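Local coordinates for In2-1 family protein, glutathione transferase lambda3 (Populus trichocarpa, PDB 4PQI) that probably acts as a glutathione-dependent thiol transferase, a monomeric plant lambda-class enzyme that binds glutathione in its thioredoxin-like domain, at residues E13-P18 with T37-P42; I49-K54 with D58-V63; K92-G95 with D99-K102; Y103-F108 with S112-D117. All blocks are in the same frame, centred on the assembly; numbering follows the deposited sequence.

Contact 1. Residues E13-P18 with T37-P42. With GSH (glutathione), chain B.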
# COMPACT_ATOMS: atom_id res chain seq x y z
N GLU A 13 -15.23 -2.66 8.63
CA GLU A 13 -14.56 -2.38 9.88
C GLU A 13 -14.80 -0.94 10.34
O GLU A 13 -14.67 0.00 9.56
CB GLU A 13 -13.07 -2.63 9.72
CG GLU A 13 -12.25 -2.45 10.97
CD GLU A 13 -10.80 -2.84 10.76
OE1 GLU A 13 -10.06 -2.94 11.76
OE2 GLU A 13 -10.41 -3.02 9.59
N LYS A 14 -15.18 -0.79 11.61
CA LYS A 14 -15.26 0.53 12.22
C LYS A 14 -13.85 1.06 12.50
O LYS A 14 -13.00 0.35 13.04
CB LYS A 14 -16.07 0.43 13.51
CG LYS A 14 -16.25 1.75 14.24
CD LYS A 14 -17.07 2.73 13.41
CE LYS A 14 -17.45 3.93 14.25
NZ LYS A 14 -16.30 4.42 15.06
N LEU A 15 -13.58 2.30 12.11
CA LEU A 15 -12.26 2.90 12.28
C LEU A 15 -12.22 3.84 13.49
O LEU A 15 -13.05 4.75 13.59
CB LEU A 15 -11.85 3.66 11.01
CG LEU A 15 -11.63 2.76 9.78
CD1 LEU A 15 -11.12 3.55 8.59
CD2 LEU A 15 -10.66 1.63 10.13
N ALA A 16 -11.28 3.61 14.40
CA ALA A 16 -11.06 4.50 15.54
C ALA A 16 -10.37 5.79 15.11
O ALA A 16 -9.59 5.78 14.16
CB ALA A 16 -10.24 3.79 16.62
N PRO A 17 -10.64 6.91 15.81
CA PRO A 17 -9.99 8.18 15.46
C PRO A 17 -8.48 8.09 15.68
O PRO A 17 -8.03 7.36 16.56
CB PRO A 17 -10.62 9.19 16.45
CG PRO A 17 -11.87 8.55 16.91
CD PRO A 17 -11.59 7.07 16.93
N PRO A 18 -7.69 8.79 14.85
CA PRO A 18 -6.24 8.70 15.08
C PRO A 18 -5.84 9.34 16.42
O PRO A 18 -6.51 10.27 16.89
CB PRO A 18 -5.65 9.46 13.89
CG PRO A 18 -6.77 10.36 13.42
CD PRO A 18 -8.02 9.56 13.64
N THR A 37 0.20 2.96 12.62
CA THR A 37 -0.10 3.36 11.26
C THR A 37 -0.63 4.79 11.20
O THR A 37 -0.77 5.45 12.22
CB THR A 37 -1.12 2.38 10.65
OG1 THR A 37 -1.32 2.69 9.27
CG2 THR A 37 -2.46 2.44 11.39
N CYS A 38 -0.87 5.26 9.98
CA CYS A 38 -1.53 6.53 9.71
C CYS A 38 -2.46 6.27 8.53
O CYS A 38 -2.04 5.70 7.52
CB CYS A 38 -0.51 7.64 9.38
SG CYS A 38 -1.23 9.17 8.62
N TYR A 39 -3.72 6.67 8.66
CA TYR A 39 -4.74 6.26 7.69
C TYR A 39 -4.50 6.72 6.25
O TYR A 39 -5.03 6.12 5.31
CB TYR A 39 -6.13 6.72 8.13
CG TYR A 39 -6.73 5.94 9.28
CD1 TYR A 39 -6.75 4.55 9.28
CD2 TYR A 39 -7.27 6.61 10.38
CE1 TYR A 39 -7.31 3.85 10.35
CE2 TYR A 39 -7.83 5.92 11.44
CZ TYR A 39 -7.86 4.55 11.42
OH TYR A 39 -8.43 3.88 12.50
N THR A 40 -3.73 7.78 6.06
CA THR A 40 -3.49 8.29 4.71
C THR A 40 -2.10 7.96 4.19
O THR A 40 -1.72 8.40 3.11
CB THR A 40 -3.69 9.82 4.64
OG1 THR A 40 -2.80 10.46 5.57
CG2 THR A 40 -5.14 10.21 4.96
N CYS A 41 -1.31 7.20 4.96
CA CYS A 41 0.04 6.86 4.54
C CYS A 41 -0.03 5.67 3.58
O CYS A 41 -0.58 4.62 3.95
CB CYS A 41 0.92 6.51 5.73
SG CYS A 41 2.47 5.67 5.29
N PRO A 42 0.51 5.84 2.36
CA PRO A 42 0.47 4.79 1.33
C PRO A 42 1.38 3.60 1.66
O PRO A 42 1.07 2.48 1.23
CB PRO A 42 0.91 5.52 0.05
CG PRO A 42 1.72 6.67 0.52
CD PRO A 42 1.16 7.07 1.87
N1 GSH B . 10.39 2.82 3.67
CA1 GSH B . 9.33 2.96 4.66
C1 GSH B . 8.31 1.87 4.48
O11 GSH B . 7.73 1.34 5.45
O12 GSH B . 8.04 1.45 3.34
CB1 GSH B . 8.70 4.35 4.53
CG1 GSH B . 7.50 4.55 5.44
CD1 GSH B . 7.22 6.03 5.54
OE1 GSH B . 8.10 6.95 4.96
N2 GSH B . 6.12 6.46 6.15
CA2 GSH B . 5.89 7.90 6.25
C2 GSH B . 6.27 8.41 7.61
O2 GSH B . 6.10 7.61 8.75
CB2 GSH B . 4.43 8.22 5.97
SG2 GSH B . 4.09 8.36 4.20
N3 GSH B . 6.74 9.65 7.69
CA3 GSH B . 6.69 10.38 8.94
C3 GSH B . 8.09 10.77 9.36
O31 GSH B . 8.28 11.37 10.44
O32 GSH B . 9.06 10.50 8.61
O HOH W 1 -9.29 1.68 13.90
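Y39 reaches across to L15, A16 and P18 and carries the whole contact. Its CB points toward segment 13-18, and CG lies anti to the carbonyl carbon (chi1 -74°), which sends the ring out to the other loop. L15 lies against the ring: its CD1 sits 4.2 Å above the plane of the Y39 ring, near its border rather than over its middle. Along that side CE1 of Y39 meets CD2 of L15 at 4.0 Å. At the CE2 edge CD of P18 is the apolar neighbour, 4.3 Å from Y39 CE2. CZ of Y39 is 4.1 Å from L15 CB. At the tip, Y39 OH donates to A16 O at 2.8 Å. It approaches in the carbonyl plane, on a lone pair, with a C=O...donor angle of 137°. The same hydroxyl accepts from water 1, which lies 2.7 Å from Y39 OH and in turn accepts from A16 N. A phenylalanine here would probably leave A16 O and the water without their shared partner. W48 also meets the Y39 ring, with the planes at about 45°. A type I turn from C38 to C41 leads to the N-cap of helix 42-54. C41 SG comes to 3.3 Å from SG2 of glutathione. C41 and P42 line the glutathione pocket at the helix start, where thioredoxin-fold enzymes carry their active-site cysteine, consistent with a cysteine-type glutathione transferase.

Contact 2. Residues I49-K54 with D58-V63. With CA (calcium ion), chain E.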
# COMPACT_ATOMS: atom_id res chain seq x y z
N ILE A 49 -4.14 -3.23 3.58
CA ILE A 49 -4.81 -4.07 2.60
C ILE A 49 -4.50 -5.55 2.82
O ILE A 49 -5.39 -6.40 2.73
CB ILE A 49 -4.37 -3.69 1.16
CG1 ILE A 49 -4.64 -2.20 0.91
CG2 ILE A 49 -5.07 -4.59 0.13
CD1 ILE A 49 -3.85 -1.64 -0.29
N THR A 50 -3.22 -5.86 3.08
CA THR A 50 -2.80 -7.23 3.31
C THR A 50 -3.51 -7.82 4.53
O THR A 50 -4.03 -8.95 4.47
CB THR A 50 -1.25 -7.37 3.46
OG1 THR A 50 -0.58 -6.76 2.35
CG2 THR A 50 -0.84 -8.81 3.55
N ARG A 51 -3.54 -7.06 5.62
CA ARG A 51 -4.25 -7.44 6.85
C ARG A 51 -5.70 -7.81 6.57
O ARG A 51 -6.21 -8.84 7.04
CB ARG A 51 -4.20 -6.27 7.84
CG ARG A 51 -5.09 -6.41 9.07
CD ARG A 51 -5.02 -5.10 9.86
NE ARG A 51 -5.97 -4.98 10.96
CZ ARG A 51 -7.16 -4.38 10.88
NH1 ARG A 51 -7.61 -3.88 9.74
NH2 ARG A 51 -7.92 -4.32 11.96
N ASN A 52 -6.36 -6.94 5.81
CA ASN A 52 -7.77 -7.09 5.47
C ASN A 52 -8.00 -8.34 4.62
O ASN A 52 -8.81 -9.20 4.98
CB ASN A 52 -8.28 -5.83 4.75
CG ASN A 52 -8.33 -4.59 5.67
OD1 ASN A 52 -8.05 -4.68 6.86
ND2 ASN A 52 -8.68 -3.44 5.09
N PHE A 53 -7.28 -8.45 3.51
CA PHE A 53 -7.46 -9.57 2.60
C PHE A 53 -7.28 -10.94 3.26
O PHE A 53 -8.08 -11.85 3.05
CB PHE A 53 -6.53 -9.44 1.40
CG PHE A 53 -6.88 -10.35 0.27
CD1 PHE A 53 -7.76 -9.93 -0.73
CD2 PHE A 53 -6.35 -11.63 0.20
CE1 PHE A 53 -8.10 -10.77 -1.78
CE2 PHE A 53 -6.69 -12.48 -0.84
CZ PHE A 53 -7.55 -12.05 -1.84
N LYS A 54 -6.24 -11.09 4.07
CA LYS A 54 -5.97 -12.38 4.71
C LYS A 54 -6.95 -12.69 5.86
O LYS A 54 -6.97 -13.82 6.37
CB LYS A 54 -4.50 -12.47 5.16
CG LYS A 54 -3.49 -12.30 4.02
CD LYS A 54 -2.04 -12.62 4.46
CE LYS A 54 -1.89 -14.06 4.92
NZ LYS A 54 -1.61 -15.00 3.79
N ASP A 58 -9.17 -8.91 13.25
CA ASP A 58 -9.27 -9.07 14.69
C ASP A 58 -7.91 -9.36 15.31
O ASP A 58 -7.64 -8.93 16.43
CB ASP A 58 -10.26 -10.16 15.08
CG ASP A 58 -10.68 -10.06 16.53
OD1 ASP A 58 -11.60 -9.26 16.82
OD2 ASP A 58 -10.07 -10.74 17.38
N GLU A 59 -7.07 -10.10 14.58
CA GLU A 59 -5.73 -10.45 15.04
C GLU A 59 -4.79 -9.25 15.17
O GLU A 59 -4.02 -9.14 16.13
CB GLU A 59 -5.09 -11.47 14.08
CG GLU A 59 -5.69 -12.87 14.12
CD GLU A 59 -6.98 -12.99 13.32
OE1 GLU A 59 -7.39 -11.99 12.69
OE2 GLU A 59 -7.57 -14.09 13.31
N ILE A 60 -4.87 -8.34 14.21
CA ILE A 60 -3.96 -7.20 14.13
C ILE A 60 -4.68 -5.89 14.42
O ILE A 60 -5.36 -5.33 13.56
CB ILE A 60 -3.32 -7.12 12.73
CG1 ILE A 60 -2.58 -8.42 12.39
CG2 ILE A 60 -2.40 -5.88 12.61
CD1 ILE A 60 -2.11 -8.51 10.93
N LYS A 61 -4.51 -5.40 15.64
CA LYS A 61 -5.15 -4.16 16.06
C LYS A 61 -4.50 -2.97 15.36
O LYS A 61 -3.28 -2.89 15.28
CB LYS A 61 -5.05 -4.01 17.58
CG LYS A 61 -5.67 -5.15 18.38
CD LYS A 61 -7.12 -5.40 17.98
CE LYS A 61 -7.79 -6.47 18.83
NZ LYS A 61 -9.15 -6.80 18.29
N LEU A 62 -5.31 -2.04 14.85
CA LEU A 62 -4.75 -0.78 14.34
C LEU A 62 -4.50 0.25 15.47
O LEU A 62 -5.33 0.42 16.36
CB LEU A 62 -5.68 -0.17 13.30
CG LEU A 62 -6.00 -1.03 12.09
CD1 LEU A 62 -6.95 -0.30 11.14
CD2 LEU A 62 -4.72 -1.43 11.37
N VAL A 63 -3.36 0.91 15.41
CA VAL A 63 -3.09 2.07 16.25
C VAL A 63 -2.76 3.21 15.31
O VAL A 63 -1.60 3.38 14.92
CB VAL A 63 -1.88 1.80 17.17
CG1 VAL A 63 -1.66 2.98 18.12
CG2 VAL A 63 -2.07 0.51 17.96
CA CA E . -9.20 -13.41 11.64
O HOH W 2 -10.20 -11.34 11.80
O HOH W 3 -10.57 -13.53 13.91
O HOH W 4 -11.03 -14.49 10.32
O HOH W 5 -7.88 -15.38 10.84
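R51 on helix 42-54 and I60 on strand 60-64 lie with their CA atoms 7.3 Å apart, the nearest CA pair between the two segments. The R51 chain runs extended from CG to NE, and its CG and CD pass alongside the branches of I60, with R51 CD 3.9 Å from I60 CG2. The guanidinium then meets the strand's backbone. R51 NE donates to I60 O at 2.7 Å, fairly straight at 155°, in the carbonyl plane and only 12° out of the guanidinium plane. R51 NH2 adds a weak bond to the same oxygen at 3.2 Å. L62 lies over one guanidinium face, its CG 3.7 Å above the centre of the R51 group. R51 NH2 also forms a salt bridge with E13. An alanine here would probably leave I60 O and the carboxylate of E13 without these donors. Nearby, E59 grips a calcium ion with both carboxylate oxygens, OE1 at 2.5 Å and OE2 at 2.4 Å from the metal; G55 O and four waters complete the site. The contact belongs to the beta-alpha-beta unit of strand 33-37, helix 42-54 and strand 60-64. I60 and L62 pack on L35, and I60 also touches L104 of helix 97-107.

Contact 3. Residues K92-G95 with D99-K102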
# COMPACT_ATOMS: atom_id res chain seq x y z
N LYS A 92 8.63 -8.00 19.40
CA LYS A 92 9.41 -6.99 18.69
C LYS A 92 8.54 -6.08 17.86
O LYS A 92 7.39 -6.41 17.57
CB LYS A 92 10.51 -7.61 17.82
CG LYS A 92 10.07 -8.75 16.93
CD LYS A 92 11.24 -9.32 16.15
CE LYS A 92 10.96 -10.74 15.67
NZ LYS A 92 10.65 -11.66 16.81
N ILE A 93 9.10 -4.93 17.49
CA ILE A 93 8.47 -4.00 16.58
C ILE A 93 9.23 -4.03 15.25
O ILE A 93 10.41 -3.69 15.21
CB ILE A 93 8.53 -2.56 17.14
CG1 ILE A 93 8.01 -2.52 18.58
CG2 ILE A 93 7.74 -1.61 16.27
CD1 ILE A 93 6.51 -2.72 18.70
N THR A 94 8.56 -4.43 14.18
CA THR A 94 9.20 -4.54 12.86
C THR A 94 8.67 -3.47 11.91
O THR A 94 7.46 -3.25 11.86
CB THR A 94 8.95 -5.94 12.25
OG1 THR A 94 9.36 -6.93 13.19
CG2 THR A 94 9.69 -6.12 10.92
N GLY A 95 9.56 -2.83 11.16
CA GLY A 95 9.17 -1.78 10.23
C GLY A 95 9.38 -2.21 8.79
O GLY A 95 9.66 -3.38 8.55
N ASP A 99 8.73 -5.54 3.83
CA ASP A 99 9.05 -6.60 4.78
C ASP A 99 7.80 -7.04 5.54
O ASP A 99 7.63 -8.23 5.82
CB ASP A 99 10.13 -6.17 5.79
CG ASP A 99 11.51 -5.97 5.14
OD1 ASP A 99 12.33 -5.23 5.72
OD2 ASP A 99 11.78 -6.56 4.06
N LEU A 100 6.93 -6.09 5.88
CA LEU A 100 5.75 -6.44 6.66
C LEU A 100 4.72 -7.24 5.84
O LEU A 100 4.15 -8.21 6.34
CB LEU A 100 5.12 -5.20 7.33
CG LEU A 100 5.95 -4.54 8.45
CD1 LEU A 100 5.32 -3.24 8.93
CD2 LEU A 100 6.13 -5.48 9.61
N ILE A 101 4.47 -6.86 4.59
CA ILE A 101 3.47 -7.61 3.82
C ILE A 101 3.98 -9.01 3.50
O ILE A 101 3.22 -10.00 3.46
CB ILE A 101 2.98 -6.85 2.56
CG1 ILE A 101 4.09 -6.65 1.53
CG2 ILE A 101 2.38 -5.49 2.97
CD1 ILE A 101 3.60 -5.95 0.26
N LYS A 102 5.28 -9.11 3.35
CA LYS A 102 5.91 -10.42 3.16
C LYS A 102 5.78 -11.29 4.40
O LYS A 102 5.60 -12.50 4.31
CB LYS A 102 7.38 -10.25 2.81
CG LYS A 102 7.62 -10.07 1.33
CD LYS A 102 8.96 -9.40 1.11
CE LYS A 102 9.34 -9.39 -0.36
NZ LYS A 102 10.52 -8.50 -0.60
O HOH W 6 12.05 -4.45 8.37
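L100 and T94 make the apolar half of this contact. L100 CG is anti to the carbonyl carbon (chi1 -68°), and this carries both methyl groups toward T94 and G95. CD2 of L100 meets CG2 of T94 at 3.8 Å. The T94 methyl CG2 stands anti to the backbone N, while OG1 is turned beside that nitrogen (chi1 -54°).

Packing of carbon against backbone oxygen comes next. The isobutyl group of L100 straddles T94 O, with CD2 at 3.4 Å and CD1 at 3.6 Å from that oxygen. L100 CG also lies 3.9 Å from G95 O. D99 adds its CB, 4.0 Å from G95 O.

The polar link is indirect. No direct hydrogen bond crosses between the segments. Instead water 6 donates to both sides, to G95 O at 2.6 Å and to D99 OD1 at 2.8 Å, and so ties G95 to the helix.

Between the segments, E96 and S97, the first residue of helix 97-107, both bind glutathione through their side chains. This matches the acidic residue and serine that recognise the gamma-glutamyl part in many glutathione transferases. Strand 92-95 is an edge strand of the four-stranded sheet, and T94 pairs by backbone bonds with L87 of strand 86-89. L100 and I101 pack on helix 42-54, L100 on V47 and I101 on R46, V47 and T50; L100 also touches the loop residue P85 and L87 of strand 86-89.

Contact 4. Residues Y103-F108 with S112-D117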
# COMPACT_ATOMS: atom_id res chain seq x y z
N TYR A 103 5.86 -10.64 5.56
CA TYR A 103 5.82 -11.34 6.85
C TYR A 103 4.40 -11.84 7.19
O TYR A 103 4.23 -12.96 7.70
CB TYR A 103 6.36 -10.41 7.93
CG TYR A 103 6.41 -10.97 9.34
CD1 TYR A 103 7.01 -12.20 9.61
CD2 TYR A 103 5.90 -10.25 10.41
CE1 TYR A 103 7.07 -12.70 10.91
CE2 TYR A 103 5.97 -10.72 11.70
CZ TYR A 103 6.55 -11.95 11.94
OH TYR A 103 6.60 -12.41 13.25
N LEU A 104 3.40 -10.99 6.92
CA LEU A 104 2.01 -11.42 7.03
C LEU A 104 1.78 -12.64 6.14
O LEU A 104 1.20 -13.63 6.59
CB LEU A 104 1.05 -10.29 6.67
CG LEU A 104 1.00 -9.09 7.64
CD1 LEU A 104 -0.27 -8.23 7.43
CD2 LEU A 104 1.11 -9.58 9.07
N GLU A 105 2.24 -12.58 4.90
CA GLU A 105 2.08 -13.70 3.97
C GLU A 105 2.83 -15.00 4.36
O GLU A 105 2.32 -16.10 4.12
CB GLU A 105 2.41 -13.29 2.53
CG GLU A 105 2.47 -14.45 1.50
CD GLU A 105 1.11 -15.12 1.21
OE1 GLU A 105 0.05 -14.54 1.56
OE2 GLU A 105 1.11 -16.23 0.62
N SER A 106 4.02 -14.88 4.95
CA SER A 106 4.79 -16.08 5.28
C SER A 106 4.42 -16.71 6.63
O SER A 106 4.61 -17.91 6.84
CB SER A 106 6.30 -15.77 5.26
OG SER A 106 6.61 -14.80 6.25
N ASN A 107 3.89 -15.90 7.55
CA ASN A 107 3.80 -16.32 8.94
C ASN A 107 2.43 -16.20 9.61
O ASN A 107 2.29 -16.50 10.79
CB ASN A 107 4.83 -15.57 9.78
CG ASN A 107 6.23 -16.07 9.54
OD1 ASN A 107 6.80 -15.91 8.46
ND2 ASN A 107 6.81 -16.70 10.56
N PHE A 108 1.42 -15.76 8.87
CA PHE A 108 0.09 -15.59 9.44
C PHE A 108 -0.93 -16.42 8.66
O PHE A 108 -0.67 -16.85 7.53
CB PHE A 108 -0.33 -14.11 9.44
CG PHE A 108 0.38 -13.27 10.47
CD1 PHE A 108 -0.32 -12.68 11.51
CD2 PHE A 108 1.76 -13.06 10.40
CE1 PHE A 108 0.33 -11.90 12.46
CE2 PHE A 108 2.42 -12.28 11.34
CZ PHE A 108 1.70 -11.70 12.37
N SER A 112 -3.70 -17.06 0.28
CA SER A 112 -2.37 -16.77 -0.25
C SER A 112 -2.34 -15.46 -1.04
O SER A 112 -3.24 -15.17 -1.82
CB SER A 112 -1.91 -17.93 -1.14
OG SER A 112 -0.50 -18.09 -1.07
N LEU A 113 -1.29 -14.68 -0.82
CA LEU A 113 -1.04 -13.48 -1.61
C LEU A 113 0.28 -13.57 -2.39
O LEU A 113 0.80 -12.57 -2.88
CB LEU A 113 -1.06 -12.22 -0.72
CG LEU A 113 -2.48 -11.80 -0.30
CD1 LEU A 113 -2.44 -10.69 0.73
CD2 LEU A 113 -3.30 -11.37 -1.53
N LEU A 114 0.82 -14.78 -2.49
CA LEU A 114 1.92 -15.09 -3.41
C LEU A 114 1.64 -16.45 -4.02
O LEU A 114 1.35 -17.40 -3.29
CB LEU A 114 3.28 -15.11 -2.71
CG LEU A 114 3.96 -13.77 -2.41
CD1 LEU A 114 5.22 -14.00 -1.60
CD2 LEU A 114 4.28 -13.01 -3.70
N PRO A 115 1.69 -16.56 -5.36
CA PRO A 115 1.40 -17.84 -6.00
C PRO A 115 2.60 -18.77 -5.84
O PRO A 115 3.66 -18.31 -5.41
CB PRO A 115 1.22 -17.46 -7.47
CG PRO A 115 2.08 -16.27 -7.64
CD PRO A 115 2.01 -15.51 -6.34
N LYS A 116 2.43 -20.04 -6.19
CA LYS A 116 3.47 -21.04 -6.00
C LYS A 116 4.41 -21.12 -7.20
O LYS A 116 5.60 -21.40 -7.04
CB LYS A 116 2.84 -22.41 -5.70
CG LYS A 116 3.85 -23.51 -5.37
CD LYS A 116 3.20 -24.73 -4.72
CE LYS A 116 4.24 -25.79 -4.33
NZ LYS A 116 3.68 -26.85 -3.45
N ASP A 117 3.86 -20.86 -8.39
CA ASP A 117 4.62 -20.87 -9.64
C ASP A 117 5.95 -20.13 -9.50
O ASP A 117 5.97 -18.92 -9.23
CB ASP A 117 3.78 -20.24 -10.77
CG ASP A 117 4.39 -20.43 -12.16
OD1 ASP A 117 5.63 -20.49 -12.30
OD2 ASP A 117 3.61 -20.50 -13.13
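E105 points its carboxylate at the backbone of S112-L114. L113 N donates to E105 OE1 at 2.7 Å with an N-H...acceptor angle of 148°. The donor comes from above the carboxylate, 50° out of its plane. L114 N makes a weak bond to E105 OE2 at 3.4 Å. The hydroxyl of S112 lies close by, with OG 3.0 Å from E105 OE2. The carboxylate thus faces two successive backbone N-H groups with its two oxygens. The chain reaches them through a bend at chi2 (67°).

Carbon contacts back up the polar ones. L113 CB is 3.4 Å from E105 OE1, and CD1 of L114 lies 4.2 Å from E105 CG. Both leucines cross the glutamate at a slant.

The 112-117 segment is part of the linker that leads from the thioredoxin-like domain to the all-helical domain of the glutathione transferase fold. E105 therefore ties the last turns of helix 97-107 to the start of that crossing.

In the second shell, K54 NZ forms a salt bridge with E105 OE1 and also bonds to P111 O; its charge would probably help keep the carboxylate ionised. L113 also packs on T50, F53 and K54 of helix 42-54 and on L177 and I180 of helix 177-197.

Farther out, the end of helix 97-107 is packed by F108. L104 CD2 sits 3.7 Å above the centre of the F108 ring. At the far end of the linker, D117 is the N-cap of helix 118-139 and bonds to A119 N.

The four contacts follow one another along the chain, each closing before the next opens. Contacts 1 and 2 have centres 11 Å apart and meet through E13 and R51, and also where T37 adjoins V63 in the sheet. Contact 3 lies about 13 Å from contact 2, centre to centre. Both reach the four-stranded sheet, and T50 packs on I101 where their helices meet. Contacts 3 and 4 share helix 97-107. Contact 4 returns to helix 42-54 through K54 and F53. Contacts 1 and 4 are farthest apart, about 24 Å between centres. Together they trace the thioredoxin-like domain from its N-terminal loop, past the glutathione pocket, to the linker into the helical domain.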